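Local coordinates for phenylalanyl-tRNA synthetase beta chain (Pyrococcus horikoshii, PDB 2CXI), which forms, as an N-terminal piece with B3/4 and B5 domains, part of the beta subunit of the synthetase that couples phenylalanine to tRNA(Phe) using ATP, at residues A[59-64]-A[251-256]; A[177-182]-A[214-219]; A[233-238]-A[244-249]. One frame throughout, in Å; residues are numbered along the deposited sequence.

Overall arrangement
Interactions 1 and 3 share helix 240-255: strand 231-237 packs on its middle in interaction 3, and the start of helix 62-72 meets its final turns in interaction 1. Their centres lie about 14 Å apart, and Ile-233 touches Val-251 and Leu-254, making the packing continuous. Interaction 2 is more peripheral, its centre about 29 Å from that of interaction 1 and 21 Å from that of interaction 3, but strand 216-217 belongs to the same mixed sheet as strand 231-237. Along the chain, interaction 1 closes a loop that holds interaction 2 and then interaction 3. The B3/4 fold is thus packed internally at two places and tied to a helix from much earlier in the chain.

Interaction 1 of 3, residues A[59-64]-A[251-256]; sequences LWSAEG and VTALAE
Glu-63 sends CG anti to its own carbonyl carbon (chi1 -58°) and then bends at chi2 (85°), which lays the chain alongside the backbone of Ala-253 and turns the carboxylate back toward the start of its own helix. Glu-63 CG comes to 3.3 Å from the carbonyl oxygen Ala-253 O, and Glu-63 CB rests 3.8 Å from the methyl Ala-253 CB. Glu-63 CB also meets Glu-256 CB at 4.0 Å, so the root of the glutamate touches two residues one helical turn apart.

The polar ends are well occupied. Ser-61, at the N-cap of helix 62-72, donates OG to Glu-63 OE1 at 2.6 Å, nearly in line with the CD-OE1 bond, while OE2 forms a salt bridge with Arg-257. Two partners therefore fix the rotation of the carboxylate, and the nearby helix start would probably help to stabilise its negative charge. An alanine here would lose the CG that lies against Ala-253 O and would probably leave Ser-61 OG and the Arg-257 guanidinium without their shared anion.

One water links the two segments, donating to Glu-63 O at 2.8 Å and to Glu-256 OE1 at 2.6 Å; Lys-70 grips the same OE1 in a salt bridge. Here two helix ends pack, the first turn of helix 62-72 against the final turns of helix 240-255, where a small alanine permits close backbone approach and charged groups line the border.

Interaction 2 of 3, residues A[177-182]-A[214-219]; sequences EEILEK and PIINSE
Ile-215 and Leu-180 supply the largest share of the buried surface, and they meet through a single methyl: Leu-180 CD2 sits against both branches of the isoleucine, 4.0 Å from Ile-215 CG1 and equally close to Ile-215 CG2. The two side chains run at about a right angle, so the leucine comes across the isoleucine instead of lying along it. The leucine's CB does not head straight for its partner; the forked end makes up the difference, CD2 reaching over while CD1 turns elsewhere.

Ile-179, one residue earlier on helix 176-182, makes the second touch. Its CG2 lies opposite the backbone N (CG1 has chi1 -60°), and that methyl meets Ile-216 CG2 at 3.9 Å, methyl against methyl, with the two chains slanted across each other. In Ile-216 the longer branch is the one opposite the backbone N (chi1 -167°); it leads away from the helix and leaves the short CG2 branch to make the contact.

The irregular strand here is consistent with two consecutive isoleucines both serving this helix. Ile-215 and Ile-216 both face Met-212 in a classic beta bulge, at the point where the chain turns back from strand 209-212 into the short antiparallel strand 216-217 of the B3/4 domain. Their CG2 methyls stand side by side, Ile-215 CG2 being 3.9 Å from Ile-216 CG2.

Met-212 also touches both Ile-179 and Leu-180, and Phe-165 packs on Ile-179. Tyr-189 and Ile-193 also lie against Ile-215, while the backbone oxygens of Pro-214 and Ile-215 both accept hydrogen bonds from NH1 of Arg-137.

Interaction 3 of 3, residues A[233-238]-A[244-249]; sequences IDVTGW and MLALNV
Val-235 and Leu-247 make the main apolar contact, where strand 231-237 lies over helix 240-255. Val-235 CG2 is 3.7 Å from Leu-247 CD1 and 3.8 Å from Leu-247 CB, so one methyl of the valine rests on both the root and the end of the leucine. The leucine reaches along the strand because its CG stands opposite its backbone N (chi1 180°), and this carries CD1 on to Ile-233 as well: Ile-233 CG2 lies 4.0 Å from Leu-247 CD1. The other fork of the valine turns to the preceding residue of the helix, Val-235 CG1 meeting the methyl Ala-246 CB at 4.0 Å. Val-235 thus straddles Ala-246 and Leu-247, and Leu-247 CD1 rests across Ile-233 and Val-235, which share a face of the strand.

Polar bonding between these two segments is absent. The helix keeps its own ladder, such as Asn-248 N to O of selenomethionine Met-244 at 2.9 Å, and the strand is hydrogen-bonded on its two edges to strands 103-110 and 140-146; Val-105 and Val-140 extend the apolar layer.

The axes of 233-237 and 244-249 come within 8.3 Å of each other and run nearly antiparallel, at 156°. After the helix the chain enters strand 260-267, parallel to 231-237 with strand 103-110 between them: a split beta-alpha-beta crossover within the B3/4 domain.

Interaction 1 of 3, residues A[59-64]-A[251-256]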
# COMPACT_ATOMS: atom_id res chain seq x y z
N LEU A 59 -2.13 -1.45 -40.88
CA LEU A 59 -2.96 -1.90 -41.98
C LEU A 59 -3.07 -3.39 -42.04
O LEU A 59 -3.63 -3.90 -43.02
CB LEU A 59 -2.42 -1.37 -43.33
CG LEU A 59 -2.94 -0.05 -43.91
CD1 LEU A 59 -3.71 0.78 -42.92
CD2 LEU A 59 -1.91 0.83 -44.65
N TRP A 60 -2.58 -4.10 -41.03
CA TRP A 60 -2.52 -5.57 -41.11
C TRP A 60 -3.56 -6.31 -40.32
O TRP A 60 -3.29 -7.43 -39.83
CB TRP A 60 -1.14 -6.11 -40.72
CG TRP A 60 -0.02 -5.57 -41.48
CD1 TRP A 60 -0.07 -4.90 -42.68
CD2 TRP A 60 1.35 -5.63 -41.12
NE1 TRP A 60 1.20 -4.53 -43.07
CE2 TRP A 60 2.09 -4.97 -42.11
CE3 TRP A 60 2.04 -6.18 -40.01
CZ2 TRP A 60 3.47 -4.84 -42.06
CZ3 TRP A 60 3.42 -6.04 -39.96
CH2 TRP A 60 4.12 -5.38 -40.99
N SER A 61 -4.74 -5.71 -40.14
CA SER A 61 -5.84 -6.41 -39.52
C SER A 61 -7.15 -5.83 -40.01
O SER A 61 -7.18 -4.74 -40.60
CB SER A 61 -5.77 -6.29 -37.97
OG SER A 61 -6.08 -4.96 -37.59
N ALA A 62 -8.25 -6.51 -39.65
CA ALA A 62 -9.60 -6.03 -40.02
C ALA A 62 -9.85 -4.62 -39.51
O ALA A 62 -10.47 -3.78 -40.19
CB ALA A 62 -10.68 -6.96 -39.45
N GLU A 63 -9.37 -4.36 -38.28
CA GLU A 63 -9.65 -3.05 -37.66
C GLU A 63 -9.00 -1.94 -38.48
O GLU A 63 -9.61 -0.88 -38.71
CB GLU A 63 -9.16 -2.99 -36.19
CG GLU A 63 -9.78 -4.05 -35.27
CD GLU A 63 -9.05 -5.39 -35.30
OE1 GLU A 63 -8.10 -5.59 -36.08
OE2 GLU A 63 -9.40 -6.27 -34.51
N GLY A 64 -7.75 -2.15 -38.87
CA GLY A 64 -6.98 -1.14 -39.61
C GLY A 64 -7.50 -0.95 -41.04
O GLY A 64 -7.55 0.17 -41.56
N VAL A 251 -3.48 -1.17 -29.43
CA VAL A 251 -4.56 -0.49 -28.69
C VAL A 251 -5.54 0.30 -29.58
O VAL A 251 -6.71 0.39 -29.24
CB VAL A 251 -4.00 0.46 -27.55
CG1 VAL A 251 -3.05 -0.30 -26.61
CG2 VAL A 251 -3.29 1.70 -28.12
N THR A 252 -5.06 0.89 -30.68
CA THR A 252 -5.98 1.56 -31.59
C THR A 252 -6.83 0.56 -32.37
O THR A 252 -7.98 0.86 -32.66
CB THR A 252 -5.29 2.59 -32.52
OG1 THR A 252 -4.28 1.95 -33.32
CG2 THR A 252 -4.52 3.68 -31.68
N ALA A 253 -6.30 -0.61 -32.67
CA ALA A 253 -7.16 -1.64 -33.26
C ALA A 253 -8.32 -1.99 -32.30
O ALA A 253 -9.48 -2.07 -32.71
CB ALA A 253 -6.35 -2.88 -33.62
N LEU A 254 -8.00 -2.17 -31.01
CA LEU A 254 -9.02 -2.46 -30.00
C LEU A 254 -9.97 -1.30 -29.73
O LEU A 254 -11.18 -1.52 -29.49
CB LEU A 254 -8.35 -3.00 -28.70
CG LEU A 254 -7.64 -4.35 -28.79
CD1 LEU A 254 -6.97 -4.76 -27.45
CD2 LEU A 254 -8.59 -5.48 -29.29
N ALA A 255 -9.49 -0.07 -29.85
CA ALA A 255 -10.40 1.09 -29.80
C ALA A 255 -11.48 1.04 -30.90
O ALA A 255 -12.63 1.48 -30.69
CB ALA A 255 -9.62 2.39 -29.86
N GLU A 256 -11.14 0.47 -32.06
CA GLU A 256 -12.14 0.31 -33.15
C GLU A 256 -13.26 -0.64 -32.80
O GLU A 256 -14.33 -0.62 -33.44
CB GLU A 256 -11.50 -0.19 -34.46
CG GLU A 256 -10.60 0.83 -35.15
CD GLU A 256 -11.33 2.06 -35.67
OE1 GLU A 256 -12.37 1.96 -36.36
OE2 GLU A 256 -10.84 3.14 -35.36
O HOH W 1 -12.23 -0.07 -37.95

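Interaction 2 of 3, residues A[177-182]-A[214-219]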
# COMPACT_ATOMS: atom_id res chain seq x y z
N GLU A 177 14.51 -23.26 -18.01
CA GLU A 177 15.40 -24.13 -18.76
C GLU A 177 14.69 -25.26 -19.51
O GLU A 177 14.88 -25.42 -20.71
CB GLU A 177 16.46 -24.68 -17.79
CG GLU A 177 17.73 -23.89 -17.83
CD GLU A 177 18.27 -23.85 -19.24
OE1 GLU A 177 18.40 -22.74 -19.81
OE2 GLU A 177 18.50 -24.94 -19.81
N GLU A 178 13.83 -26.00 -18.80
CA GLU A 178 13.07 -27.09 -19.38
C GLU A 178 12.11 -26.61 -20.46
O GLU A 178 11.88 -27.31 -21.44
CB GLU A 178 12.28 -27.85 -18.31
CG GLU A 178 13.17 -28.51 -17.28
CD GLU A 178 12.40 -29.25 -16.19
OE1 GLU A 178 11.38 -28.73 -15.66
OE2 GLU A 178 12.86 -30.36 -15.84
N ILE A 179 11.53 -25.42 -20.25
CA ILE A 179 10.63 -24.86 -21.26
C ILE A 179 11.39 -24.57 -22.56
O ILE A 179 10.92 -24.94 -23.65
CB ILE A 179 9.89 -23.60 -20.73
CG1 ILE A 179 9.04 -23.94 -19.48
CG2 ILE A 179 9.01 -23.00 -21.84
CD1 ILE A 179 8.40 -22.66 -18.77
N LEU A 180 12.56 -23.93 -22.46
CA LEU A 180 13.39 -23.67 -23.66
C LEU A 180 13.73 -24.95 -24.40
O LEU A 180 13.72 -25.00 -25.63
CB LEU A 180 14.66 -22.91 -23.30
CG LEU A 180 14.48 -21.48 -22.79
CD1 LEU A 180 15.76 -20.73 -22.94
CD2 LEU A 180 13.37 -20.75 -23.58
N GLU A 181 13.99 -26.01 -23.64
CA GLU A 181 14.34 -27.32 -24.19
C GLU A 181 13.15 -28.07 -24.79
O GLU A 181 13.22 -28.54 -25.92
CB GLU A 181 15.00 -28.14 -23.07
CG GLU A 181 15.67 -29.43 -23.50
CD GLU A 181 15.79 -30.43 -22.34
OE1 GLU A 181 15.73 -30.01 -21.15
OE2 GLU A 181 15.93 -31.65 -22.63
N LYS A 182 12.05 -28.16 -24.06
CA LYS A 182 10.91 -29.02 -24.41
C LYS A 182 9.76 -28.38 -25.19
O LYS A 182 9.11 -29.04 -25.99
CB LYS A 182 10.30 -29.62 -23.13
CG LYS A 182 11.25 -30.53 -22.38
CD LYS A 182 11.44 -31.84 -23.17
CE LYS A 182 12.90 -32.21 -23.26
NZ LYS A 182 13.46 -32.45 -21.89
N PRO A 214 10.65 -13.56 -25.05
CA PRO A 214 9.63 -13.52 -26.09
C PRO A 214 9.22 -14.93 -26.53
O PRO A 214 9.01 -15.17 -27.74
CB PRO A 214 10.40 -12.86 -27.25
CG PRO A 214 11.81 -13.45 -27.12
CD PRO A 214 12.00 -13.72 -25.61
N ILE A 215 9.10 -15.84 -25.57
CA ILE A 215 9.01 -17.29 -25.82
C ILE A 215 7.57 -17.83 -25.80
O ILE A 215 7.08 -18.30 -26.82
CB ILE A 215 9.90 -18.06 -24.80
CG1 ILE A 215 11.37 -17.55 -24.85
CG2 ILE A 215 9.81 -19.62 -25.04
CD1 ILE A 215 12.09 -17.66 -26.27
N ILE A 216 6.88 -17.71 -24.67
CA ILE A 216 5.55 -18.32 -24.52
C ILE A 216 4.83 -17.72 -23.32
O ILE A 216 5.46 -17.35 -22.33
CB ILE A 216 5.71 -19.88 -24.32
CG1 ILE A 216 4.37 -20.63 -24.48
CG2 ILE A 216 6.48 -20.22 -23.01
CD1 ILE A 216 3.87 -20.59 -25.93
N ASN A 217 3.50 -17.67 -23.43
CA ASN A 217 2.63 -17.32 -22.34
C ASN A 217 2.33 -18.52 -21.41
O ASN A 217 2.61 -19.69 -21.76
CB ASN A 217 1.32 -16.65 -22.86
CG ASN A 217 0.57 -17.49 -23.90
OD1 ASN A 217 1.18 -18.26 -24.68
ND2 ASN A 217 -0.74 -17.31 -23.97
N SER A 218 1.74 -18.23 -20.26
CA SER A 218 1.41 -19.31 -19.35
C SER A 218 0.08 -20.00 -19.71
O SER A 218 -0.82 -19.43 -20.37
CB SER A 218 1.37 -18.80 -17.94
OG SER A 218 0.18 -18.08 -17.77
N GLU A 219 -0.03 -21.26 -19.28
CA GLU A 219 -1.27 -22.04 -19.42
C GLU A 219 -2.42 -21.49 -18.53
O GLU A 219 -3.59 -21.48 -18.94
CB GLU A 219 -0.98 -23.51 -19.07
CG GLU A 219 -2.22 -24.41 -19.09
CD GLU A 219 -2.82 -24.63 -20.49
OE1 GLU A 219 -2.26 -24.24 -21.54
OE2 GLU A 219 -3.89 -25.23 -20.54

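Interaction 3 of 3, residues A[233-238]-A[244-249]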
# COMPACT_ATOMS: atom_id res chain seq x y z
N ILE A 233 -1.94 -5.63 -22.16
CA ILE A 233 -1.03 -5.93 -23.31
C ILE A 233 0.40 -5.60 -22.94
O ILE A 233 0.65 -4.53 -22.37
CB ILE A 233 -1.45 -5.13 -24.57
CG1 ILE A 233 -2.92 -5.42 -25.00
CG2 ILE A 233 -0.44 -5.38 -25.78
CD1 ILE A 233 -3.54 -4.21 -25.76
N ASP A 234 1.36 -6.48 -23.25
CA ASP A 234 2.78 -6.15 -23.06
C ASP A 234 3.48 -6.22 -24.41
O ASP A 234 3.14 -7.09 -25.24
CB ASP A 234 3.47 -7.03 -22.00
CG ASP A 234 3.99 -8.38 -22.57
OD1 ASP A 234 5.24 -8.58 -22.68
OD2 ASP A 234 3.23 -9.29 -22.96
N VAL A 235 4.43 -5.32 -24.64
CA VAL A 235 5.27 -5.42 -25.83
C VAL A 235 6.69 -5.23 -25.39
O VAL A 235 6.99 -4.27 -24.69
CB VAL A 235 4.95 -4.31 -26.84
CG1 VAL A 235 5.65 -4.64 -28.20
CG2 VAL A 235 3.41 -4.09 -27.01
N THR A 236 7.55 -6.17 -25.79
CA THR A 236 8.96 -6.12 -25.43
C THR A 236 9.86 -6.09 -26.67
O THR A 236 9.47 -6.58 -27.75
CB THR A 236 9.37 -7.30 -24.54
OG1 THR A 236 8.98 -8.53 -25.17
CG2 THR A 236 8.61 -7.26 -23.15
N GLY A 237 11.09 -5.62 -26.46
CA GLY A 237 12.08 -5.66 -27.53
C GLY A 237 13.27 -4.80 -27.19
O GLY A 237 13.56 -4.57 -26.02
N TRP A 238 13.97 -4.38 -28.24
CA TRP A 238 15.30 -3.77 -28.13
C TRP A 238 15.34 -2.25 -28.32
O TRP A 238 16.33 -1.61 -27.94
CB TRP A 238 16.25 -4.48 -29.12
CG TRP A 238 16.72 -5.81 -28.54
CD1 TRP A 238 16.13 -7.05 -28.68
CD2 TRP A 238 17.84 -6.01 -27.66
NE1 TRP A 238 16.82 -7.99 -27.96
CE2 TRP A 238 17.88 -7.39 -27.33
CE3 TRP A 238 18.82 -5.15 -27.11
CZ2 TRP A 238 18.88 -7.94 -26.50
CZ3 TRP A 238 19.81 -5.70 -26.29
CH2 TRP A 238 19.82 -7.08 -25.99
N MSE A 244 6.79 0.82 -28.84
CA MSE A 244 5.69 1.79 -28.71
C MSE A 244 4.80 1.86 -29.94
O MSE A 244 3.61 1.95 -29.84
CB MSE A 244 6.24 3.16 -28.38
CG MSE A 244 6.89 3.18 -27.02
SE MSE A 244 5.57 3.61 -25.67
CE MSE A 244 5.56 5.61 -25.91
N LEU A 245 5.42 1.82 -31.12
CA LEU A 245 4.64 1.76 -32.37
C LEU A 245 3.70 0.56 -32.35
O LEU A 245 2.50 0.71 -32.58
CB LEU A 245 5.59 1.70 -33.59
CG LEU A 245 4.95 1.91 -34.97
CD1 LEU A 245 4.20 0.63 -35.47
CD2 LEU A 245 4.09 3.19 -34.99
N ALA A 246 4.26 -0.62 -32.04
CA ALA A 246 3.51 -1.87 -32.02
C ALA A 246 2.36 -1.80 -30.97
O ALA A 246 1.20 -2.20 -31.22
CB ALA A 246 4.46 -3.00 -31.69
N LEU A 247 2.66 -1.24 -29.81
CA LEU A 247 1.62 -1.09 -28.77
C LEU A 247 0.50 -0.17 -29.27
O LEU A 247 -0.70 -0.44 -29.07
CB LEU A 247 2.27 -0.46 -27.52
CG LEU A 247 1.30 -0.23 -26.34
CD1 LEU A 247 0.88 -1.65 -25.74
CD2 LEU A 247 1.94 0.69 -25.26
N ASN A 248 0.89 0.93 -29.92
CA ASN A 248 -0.05 1.87 -30.47
C ASN A 248 -0.97 1.22 -31.49
O ASN A 248 -2.17 1.48 -31.48
CB ASN A 248 0.67 3.07 -31.07
CG ASN A 248 1.39 3.96 -29.99
OD1 ASN A 248 2.18 4.87 -30.32
ND2 ASN A 248 1.08 3.72 -28.75
N VAL A 249 -0.39 0.41 -32.38
CA VAL A 249 -1.19 -0.34 -33.34
C VAL A 249 -2.22 -1.26 -32.60
O VAL A 249 -3.41 -1.24 -32.91
CB VAL A 249 -0.26 -1.13 -34.33
CG1 VAL A 249 -1.07 -2.18 -35.13
CG2 VAL A 249 0.48 -0.13 -35.26